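Local coordinates for CLIP-associating protein (Drosophila melanogaster, PDB 4G3A), which tracks microtubule plus ends and stabilises dynamic microtubules, notably in the mitotic spindle, and is represented here by its N-terminal TOG domain, at residues A[188-191]-A[192-196]; A[53-56]-A[57-61]; A[139-142]-A[143-146]. All blocks are in the same frame, centred on the assembly; numbering follows the deposited sequence. Where two conformers were deposited one is given.

Contact 1 of 3, residues A[188-191]-A[192-196]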
loop_
_atom_site.group_PDB
_atom_site.type_symbol
_atom_site.label_atom_id
_atom_site.label_comp_id
_atom_site.label_asym_id
_atom_site.label_seq_id
_atom_site.Cartn_x
_atom_site.Cartn_y
_atom_site.Cartn_z
ATOM N N ALA A 188 -9.662 1.870 13.100
ATOM C CA ALA A 188 -9.429 3.283 13.356
ATOM C C ALA A 188 -8.966 3.458 14.807
ATOM O O ALA A 188 -8.053 4.240 15.092
ATOM C CB ALA A 188 -10.702 4.081 13.093
ATOM N N ILE A 189 -9.605 2.724 15.714
ATOM C CA ILE A 189 -9.226 2.743 17.125
ATOM C C ILE A 189 -7.775 2.326 17.284
ATOM O O ILE A 189 -6.974 3.054 17.860
ATOM C CB ILE A 189 -10.099 1.793 17.968
ATOM C CG1 ILE A 189 -11.544 2.286 17.992
ATOM C CG2 ILE A 189 -9.555 1.697 19.389
ATOM C CD1 ILE A 189 -12.520 1.292 18.570
ATOM N N GLN A 190 -7.449 1.146 16.771
ATOM C CA GLN A 190 -6.088 0.646 16.887
ATOM C C GLN A 190 -5.065 1.571 16.226
ATOM O O GLN A 190 -3.937 1.681 16.711
ATOM C CB GLN A 190 -5.962 -0.780 16.346
ATOM C CG GLN A 190 -4.683 -1.461 16.784
ATOM C CD GLN A 190 -4.551 -1.489 18.297
ATOM O OE1 GLN A 190 -5.550 -1.536 19.014
ATOM N NE2 GLN A 190 -3.324 -1.453 18.788
ATOM N N THR A 191 -5.454 2.261 15.156
ATOM C CA THR A 191 -4.545 3.194 14.479
ATOM C C THR A 191 -4.171 4.381 15.375
ATOM O O THR A 191 -3.009 4.796 15.430
ATOM C CB THR A 191 -5.156 3.737 13.155
ATOM O OG1 THR A 191 -5.384 2.656 12.250
ATOM C CG2 THR A 191 -4.229 4.741 12.507
ATOM N N LEU A 192 -5.161 4.930 16.075
ATOM C CA LEU A 192 -4.904 6.012 17.029
ATOM C C LEU A 192 -4.014 5.521 18.170
ATOM O O LEU A 192 -3.139 6.246 18.654
ATOM C CB LEU A 192 -6.216 6.562 17.571
ATOM C CG LEU A 192 -7.011 7.316 16.499
ATOM C CD1 LEU A 192 -8.411 7.595 17.004
ATOM C CD2 LEU A 192 -6.290 8.611 16.123
ATOM N N VAL A 193 -4.230 4.280 18.578
ATOM C CA VAL A 193 -3.405 3.682 19.616
ATOM C C VAL A 193 -1.958 3.558 19.134
ATOM O O VAL A 193 -1.029 3.920 19.858
ATOM C CB VAL A 193 -3.975 2.323 20.091
ATOM C CG1 VAL A 193 -2.967 1.588 20.967
ATOM C CG2 VAL A 193 -5.286 2.530 20.848
ATOM N N GLU A 194 -1.769 3.089 17.900
ATOM C CA GLU A 194 -0.433 3.001 17.309
ATOM C C GLU A 194 0.211 4.382 17.167
ATOM O O GLU A 194 1.411 4.536 17.396
ATOM C CB GLU A 194 -0.473 2.311 15.934
ATOM C CG GLU A 194 -1.202 0.974 15.905
ATOM C CD GLU A 194 -0.520 -0.113 16.734
ATOM O OE1 GLU A 194 0.679 0.027 17.072
ATOM O OE2 GLU A 194 -1.194 -1.120 17.039
ATOM N N ILE A 195 -0.586 5.387 16.795
ATOM C CA ILE A 195 -0.083 6.755 16.688
ATOM C C ILE A 195 0.301 7.275 18.083
ATOM O O ILE A 195 1.294 7.980 18.250
ATOM C CB ILE A 195 -1.111 7.701 16.039
ATOM C CG1 ILE A 195 -1.141 7.503 14.509
ATOM C CG2 ILE A 195 -0.796 9.150 16.394
ATOM C CD1 ILE A 195 -2.334 8.224 13.824
ATOM N N TYR A 196 -0.473 6.913 19.088
ATOM C CA TYR A 196 -0.096 7.297 20.453
ATOM C C TYR A 196 1.330 6.840 20.802
ATOM O O TYR A 196 2.076 7.554 21.477
ATOM C CB TYR A 196 -1.092 6.759 21.474
ATOM C CG TYR A 196 -0.694 7.044 22.917
ATOM C CD1 TYR A 196 -0.911 8.289 23.488
ATOM C CD2 TYR A 196 -0.093 6.065 23.688
ATOM C CE1 TYR A 196 -0.538 8.553 24.808
ATOM C CE2 TYR A 196 0.285 6.313 25.000
ATOM C CZ TYR A 196 0.064 7.554 25.556
ATOM O OH TYR A 196 0.448 7.786 26.863
#

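Contact 2 of 3, residues A[53-56]-A[57-61]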
loop_
_atom_site.group_PDB
_atom_site.type_symbol
_atom_site.label_atom_id
_atom_site.label_comp_id
_atom_site.label_asym_id
_atom_site.label_seq_id
_atom_site.Cartn_x
_atom_site.Cartn_y
_atom_site.Cartn_z
ATOM N N GLY A 53 2.561 -3.557 -20.412
ATOM C CA GLY A 53 2.226 -4.971 -20.460
ATOM C C GLY A 53 1.692 -5.508 -19.144
ATOM O O GLY A 53 0.807 -6.364 -19.126
ATOM N N LEU A 54 2.234 -5.015 -18.037
ATOM C CA LEU A 54 1.830 -5.489 -16.721
ATOM C C LEU A 54 0.417 -5.016 -16.366
ATOM O O LEU A 54 -0.272 -5.632 -15.552
ATOM C CB LEU A 54 2.821 -5.004 -15.656
ATOM C CG LEU A 54 4.212 -5.634 -15.679
ATOM C CD1 LEU A 54 5.154 -4.885 -14.757
ATOM C CD2 LEU A 54 4.134 -7.101 -15.296
HETATM N N MSE A 55 -0.004 -3.918 -16.984
HETATM C CA MSE A 55 -1.244 -3.244 -16.602
HETATM C C MSE A 55 -2.506 -4.104 -16.740
HETATM O O MSE A 55 -3.321 -4.146 -15.821
HETATM C CB MSE A 55 -1.382 -1.904 -17.329
HETATM C CG MSE A 55 -0.373 -0.866 -16.864
HETATM SE SE MSE A 55 -0.491 -0.541 -14.929
HETATM C CE MSE A 55 -2.404 -0.178 -14.850
ATOM N N PRO A 56 -2.674 -4.792 -17.883
ATOM C CA PRO A 56 -3.817 -5.710 -18.001
ATOM C C PRO A 56 -3.782 -6.847 -16.976
ATOM O O PRO A 56 -4.834 -7.348 -16.583
ATOM C CB PRO A 56 -3.674 -6.264 -19.424
ATOM C CG PRO A 56 -2.956 -5.194 -20.163
ATOM C CD PRO A 56 -1.990 -4.597 -19.175
ATOM N N TRP A 57 -2.590 -7.263 -16.563
ATOM C CA TRP A 57 -2.463 -8.290 -15.539
ATOM C C TRP A 57 -2.949 -7.713 -14.202
ATOM O O TRP A 57 -3.754 -8.314 -13.486
ATOM C CB TRP A 57 -0.999 -8.714 -15.401
ATOM C CG TRP A 57 -0.441 -9.514 -16.558
ATOM C CD1 TRP A 57 -1.031 -9.738 -17.770
ATOM C CD2 TRP A 57 0.821 -10.197 -16.594
ATOM N NE1 TRP A 57 -0.210 -10.516 -18.560
ATOM C CE2 TRP A 57 0.930 -10.812 -17.860
ATOM C CE3 TRP A 57 1.869 -10.347 -15.678
ATOM C CZ2 TRP A 57 2.042 -11.565 -18.229
ATOM C CZ3 TRP A 57 2.974 -11.096 -16.048
ATOM C CH2 TRP A 57 3.053 -11.693 -17.314
ATOM N N LEU A 58 -2.437 -6.539 -13.867
ATOM C CA LEU A 58 -2.771 -5.907 -12.598
ATOM C C LEU A 58 -4.260 -5.579 -12.533
ATOM O O LEU A 58 -4.921 -5.873 -11.540
ATOM C CB LEU A 58 -1.952 -4.636 -12.418
ATOM C CG LEU A 58 -2.268 -3.808 -11.174
ATOM C CD1 LEU A 58 -1.936 -4.611 -9.938
ATOM C CD2 LEU A 58 -1.493 -2.512 -11.212
ATOM N N THR A 59 -4.784 -4.980 -13.600
ATOM C CA THR A 59 -6.190 -4.585 -13.651
ATOM C C THR A 59 -7.096 -5.736 -14.094
ATOM O O THR A 59 -8.269 -5.526 -14.400
ATOM C CB THR A 59 -6.397 -3.401 -14.611
ATOM O OG1 THR A 59 -6.227 -3.845 -15.963
ATOM C CG2 THR A 59 -5.400 -2.287 -14.304
ATOM N N GLY A 60 -6.552 -6.950 -14.107
ATOM C CA GLY A 60 -7.243 -8.095 -14.677
ATOM C C GLY A 60 -8.143 -8.867 -13.730
ATOM O O GLY A 60 -8.261 -8.536 -12.552
ATOM N N SER A 61 -8.780 -9.909 -14.260
ATOM C CA SER A 61 -9.742 -10.712 -13.513
ATOM C C SER A 61 -9.124 -11.977 -12.924
ATOM O O SER A 61 -9.729 -12.638 -12.083
ATOM C CB SER A 61 -10.927 -11.076 -14.412
ATOM O OG SER A 61 -11.484 -12.333 -14.058
#

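Contact 3 of 3, residues A[139-142]-A[143-146]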
loop_
_atom_site.group_PDB
_atom_site.type_symbol
_atom_site.label_atom_id
_atom_site.label_comp_id
_atom_site.label_asym_id
_atom_site.label_seq_id
_atom_site.Cartn_x
_atom_site.Cartn_y
_atom_site.Cartn_z
ATOM N N HIS A 139 -12.820 5.470 0.241
ATOM C CA HIS A 139 -13.036 4.392 -0.727
ATOM C C HIS A 139 -14.334 3.629 -0.427
ATOM O O HIS A 139 -14.728 3.463 0.740
ATOM C CB HIS A 139 -11.844 3.434 -0.730
ATOM C CG HIS A 139 -11.739 2.608 -1.986
ATOM N ND1 HIS A 139 -12.588 1.570 -2.252
ATOM C CD2 HIS A 139 -10.876 2.689 -3.029
ATOM C CE1 HIS A 139 -12.257 1.023 -3.422
ATOM N NE2 HIS A 139 -11.226 1.692 -3.908
ATOM N N LYS A 140 -15.006 3.176 -1.482
ATOM C CA LYS A 140 -16.294 2.498 -1.345
ATOM C C LYS A 140 -16.164 1.136 -0.661
ATOM O O LYS A 140 -17.118 0.637 -0.043
ATOM C CB LYS A 140 -16.939 2.300 -2.723
ATOM C CG LYS A 140 -16.212 1.291 -3.593
ATOM C CD LYS A 140 -16.927 1.131 -4.944
ATOM C CE LYS A 140 -16.150 0.220 -5.875
ATOM N NZ LYS A 140 -14.859 0.839 -6.274
ATOM N N ASN A 141 -14.978 0.550 -0.762
ATOM C CA ASN A 141 -14.725 -0.771 -0.208
ATOM C C ASN A 141 -14.116 -0.664 1.198
ATOM O O ASN A 141 -13.063 -0.052 1.370
ATOM C CB ASN A 141 -13.799 -1.538 -1.155
ATOM C CG ASN A 141 -13.590 -2.977 -0.731
ATOM O OD1 ASN A 141 -13.083 -3.253 0.354
ATOM N ND2 ASN A 141 -13.970 -3.906 -1.597
ATOM N N ALA A 142 -14.792 -1.237 2.196
ATOM C CA ALA A 142 -14.344 -1.150 3.588
ATOM C C ALA A 142 -12.963 -1.772 3.783
ATOM O O ALA A 142 -12.224 -1.378 4.681
ATOM C CB ALA A 142 -15.361 -1.813 4.528
ATOM N N LYS A 143 -12.621 -2.758 2.955
ATOM C CA LYS A 143 -11.332 -3.421 3.110
ATOM C C LYS A 143 -10.194 -2.501 2.662
ATOM O O LYS A 143 -9.112 -2.536 3.231
ATOM C CB LYS A 143 -11.283 -4.773 2.392
ATOM C CG LYS A 143 -10.107 -5.663 2.821
ATOM C CD LYS A 143 -10.171 -6.041 4.297
ATOM C CE LYS A 143 -9.127 -7.101 4.640
ATOM N NZ LYS A 143 -9.070 -7.465 6.091
ATOM N N VAL A 144 -10.440 -1.668 1.655
ATOM C CA VAL A 144 -9.475 -0.630 1.326
ATOM C C VAL A 144 -9.303 0.353 2.484
ATOM O O VAL A 144 -8.175 0.697 2.856
ATOM C CB VAL A 144 -9.875 0.162 0.076
ATOM C CG1 VAL A 144 -8.924 1.337 -0.133
ATOM C CG2 VAL A 144 -9.892 -0.749 -1.158
ATOM N N ARG A 145 -10.416 0.817 3.044
ATOM C CA ARG A 145 -10.334 1.791 4.134
ATOM C C ARG A 145 -9.544 1.200 5.302
ATOM O O ARG A 145 -8.677 1.849 5.867
ATOM C CB ARG A 145 -11.734 2.251 4.560
ATOM C CG ARG A 145 -12.577 2.804 3.382
ATOM C CD ARG A 145 -13.795 3.591 3.871
ATOM N NE ARG A 145 -14.753 2.796 4.633
ATOM C CZ ARG A 145 -15.706 2.036 4.091
ATOM N NH1 ARG A 145 -15.811 1.935 2.772
ATOM N NH2 ARG A 145 -16.548 1.364 4.868
ATOM N N GLU A 146 -9.823 -0.053 5.639
ATOM C CA GLU A 146 -9.115 -0.721 6.723
ATOM C C GLU A 146 -7.632 -0.963 6.410
ATOM O O GLU A 146 -6.767 -0.755 7.262
ATOM C CB GLU A 146 -9.777 -2.058 7.035
ATOM C CG GLU A 146 -9.088 -2.793 8.169
ATOM C CD GLU A 146 -9.688 -4.153 8.425
ATOM O OE1 GLU A 146 -10.594 -4.552 7.665
ATOM O OE2 GLU A 146 -9.251 -4.821 9.384
HETATM O O HOH W 1 -12.823 -3.651 6.496
#

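Contact 1 of 3, residues A[188-191]-A[192-196]
Gln190 and Glu194, one turn apart on helix 182-199, join their side chains through an amide-to-carboxylate hydrogen bond. Gln190 NE2 donates to Glu194 OE2 over 2.8 Å, with a nearly straight N-H...O angle of 172°. The acceptor lies in the amide plane, yet NE2 comes from above the carboxylate plane; the amide and carboxylate planes stand 61° apart. Glu194 reaches this position by a bend at chi2 (-65°) that folds its carboxylate back along the helix. Gln190 was deposited in two conformers; the bond is seen in the conformer described here and may not hold in the other. The other carboxylate oxygen, Glu194 OE1, accepts from His157 NE2 and pairs with Lys197 NZ, which gives both oxygens partners. Replacing Glu194 with an alanine would probably leave Lys197 without its counter-charge and His157 without its acceptor, and set the Gln190 amide free to turn. Beneath the side chains run ordinary alpha-helical bonds: Leu192 N to Ala188 O and Val193 N to Ile189 O, both 3.1 Å, then Glu194 N to Gln190 O and Ile195 N to Thr191 O, both 2.8 Å. The buried Thr191 hydroxyl is satisfied by the carbonyl of Ala187, while its methyl CG2 approaches Ile195 CD1 at 4.2 Å. Val193 CG1 lies alongside, 3.8 Å from Gln190 NE2. These residues belong to HEAT 3, where Thr191, Glu194 and Ile195 pack on helix 142-159, Leu192 and Ile195 meet helix 170-175, and Ile189 and Val193 touch helix 215-229.

Contact 2 of 3, residues A[53-56]-A[57-61]
Trp57 lays its indole back over the preceding turn of helix 47-58, against Leu54 and Gly53. Its CB sits 3.2 Å from Leu54 O. With CG anti to the carbonyl carbon (chi1 -71°), the ring starts out beside the backbone N, and CG is still 4.0 Å from that same oxygen. At the five-membered ring the path divides: CD1 passes beneath Gly53 O, which stands over one indole face toward the rim, while the Pro56 carbonyl carbon lies at the ring edge. On the benzene side, CE3 meets the methyl Leu54 CD2 obliquely at 4.0 Å. Beyond this turn the indole is buried among Met16, Lys24, Ala28, Leu31 and Ile65, which belong to helices 9-18, 21-36 and 63-80. On another side of the helix, selenomethionine Met55 bends so that its CE touches Thr59 CG2 at 3.7 Å and its selenium nears Leu58 CD2. Pro56 has no N-H to give to the turn before, which kinks the axis. The helix closes at Leu58, and Thr59 is the first residue to leave helical backbone angles. Thr59 grips Met55 O twice: its N donates over 2.8 Å and its OG1 over 2.9 Å. The amide comes nearly along the C=O axis, whereas the hydroxyl comes from above the carbonyl plane, 36° out of it. Gly60 N then turns back to Trp57 O at 3.2 Å. The chemistry is that of a helix C-terminus: the Thr59 hydroxyl adds a second donor to a carbonyl already in a helical bond, and beyond it Arg98 NH2 takes Leu58 O and Gly60 O, so a positive group probably offsets the negative end of the helix dipole.

Contact 3 of 3, residues A[139-142]-A[143-146]
His139 and Val144 meet ring to methyl because His139 carries CG anti to its N (chi1 -159°) and Val144 holds CG2 beside its own backbone N. The setting is an N-cap: Asn141 directly precedes helix 142-159 and turns its amide oxygen onto the first turn. Asn141 OD1 accepts from Lys143 N at 2.7 Å, in the carbonyl plane, and more weakly from Val144 N at 3.3 Å. Val144 CG2 makes a CH-pi contact with the imidazole, 3.7 Å from the ring centroid and almost straight above it. In the plane of that ring, ND1 accepts from Asn141 N at 3.0 Å, which fixes both the ring and the capping residue; NE2 is hydrogen-bonded to Asp97, so the imidazole is held at both nitrogens. Arg145 bends at chi3 (-63°) to bring its guanidinium back over the start of the helix, with one face against Ala142 and NH1 donating to His139 O at 2.8 Å. Its NE forms a salt bridge with Asp179, and Thr181 and Val184 pack beside it, tying the loop and the helix start to the start of helix 182-199 and the loop before it. Farther along, a water bridges the same turn, giving a 2.7 Å bond to Glu146 OE1 and a weak one to Ala142 O.

Overall arrangement
The three contacts are local turns spaced along one TOG domain, a row of paired HEAT-repeat helices. Contact 2 (HEAT 1) and contact 1 (HEAT 3) lie on opposite sides of the chain's centre, their centres 34 Å apart. Contact 3 falls between them in sequence, its centre 21 Å from that of contact 2 and 17 Å from that of contact 1. It comes nearest to contact 1, about 6 Å between closest atoms, because helix 142-159, which it begins, packs on helix 182-199. Contact 2 leads into the turn inside HEAT 1, and in TOG domains such intra-repeat turns generally form the tubulin-binding edge, a role inferred from relatives; no tubulin is bound here.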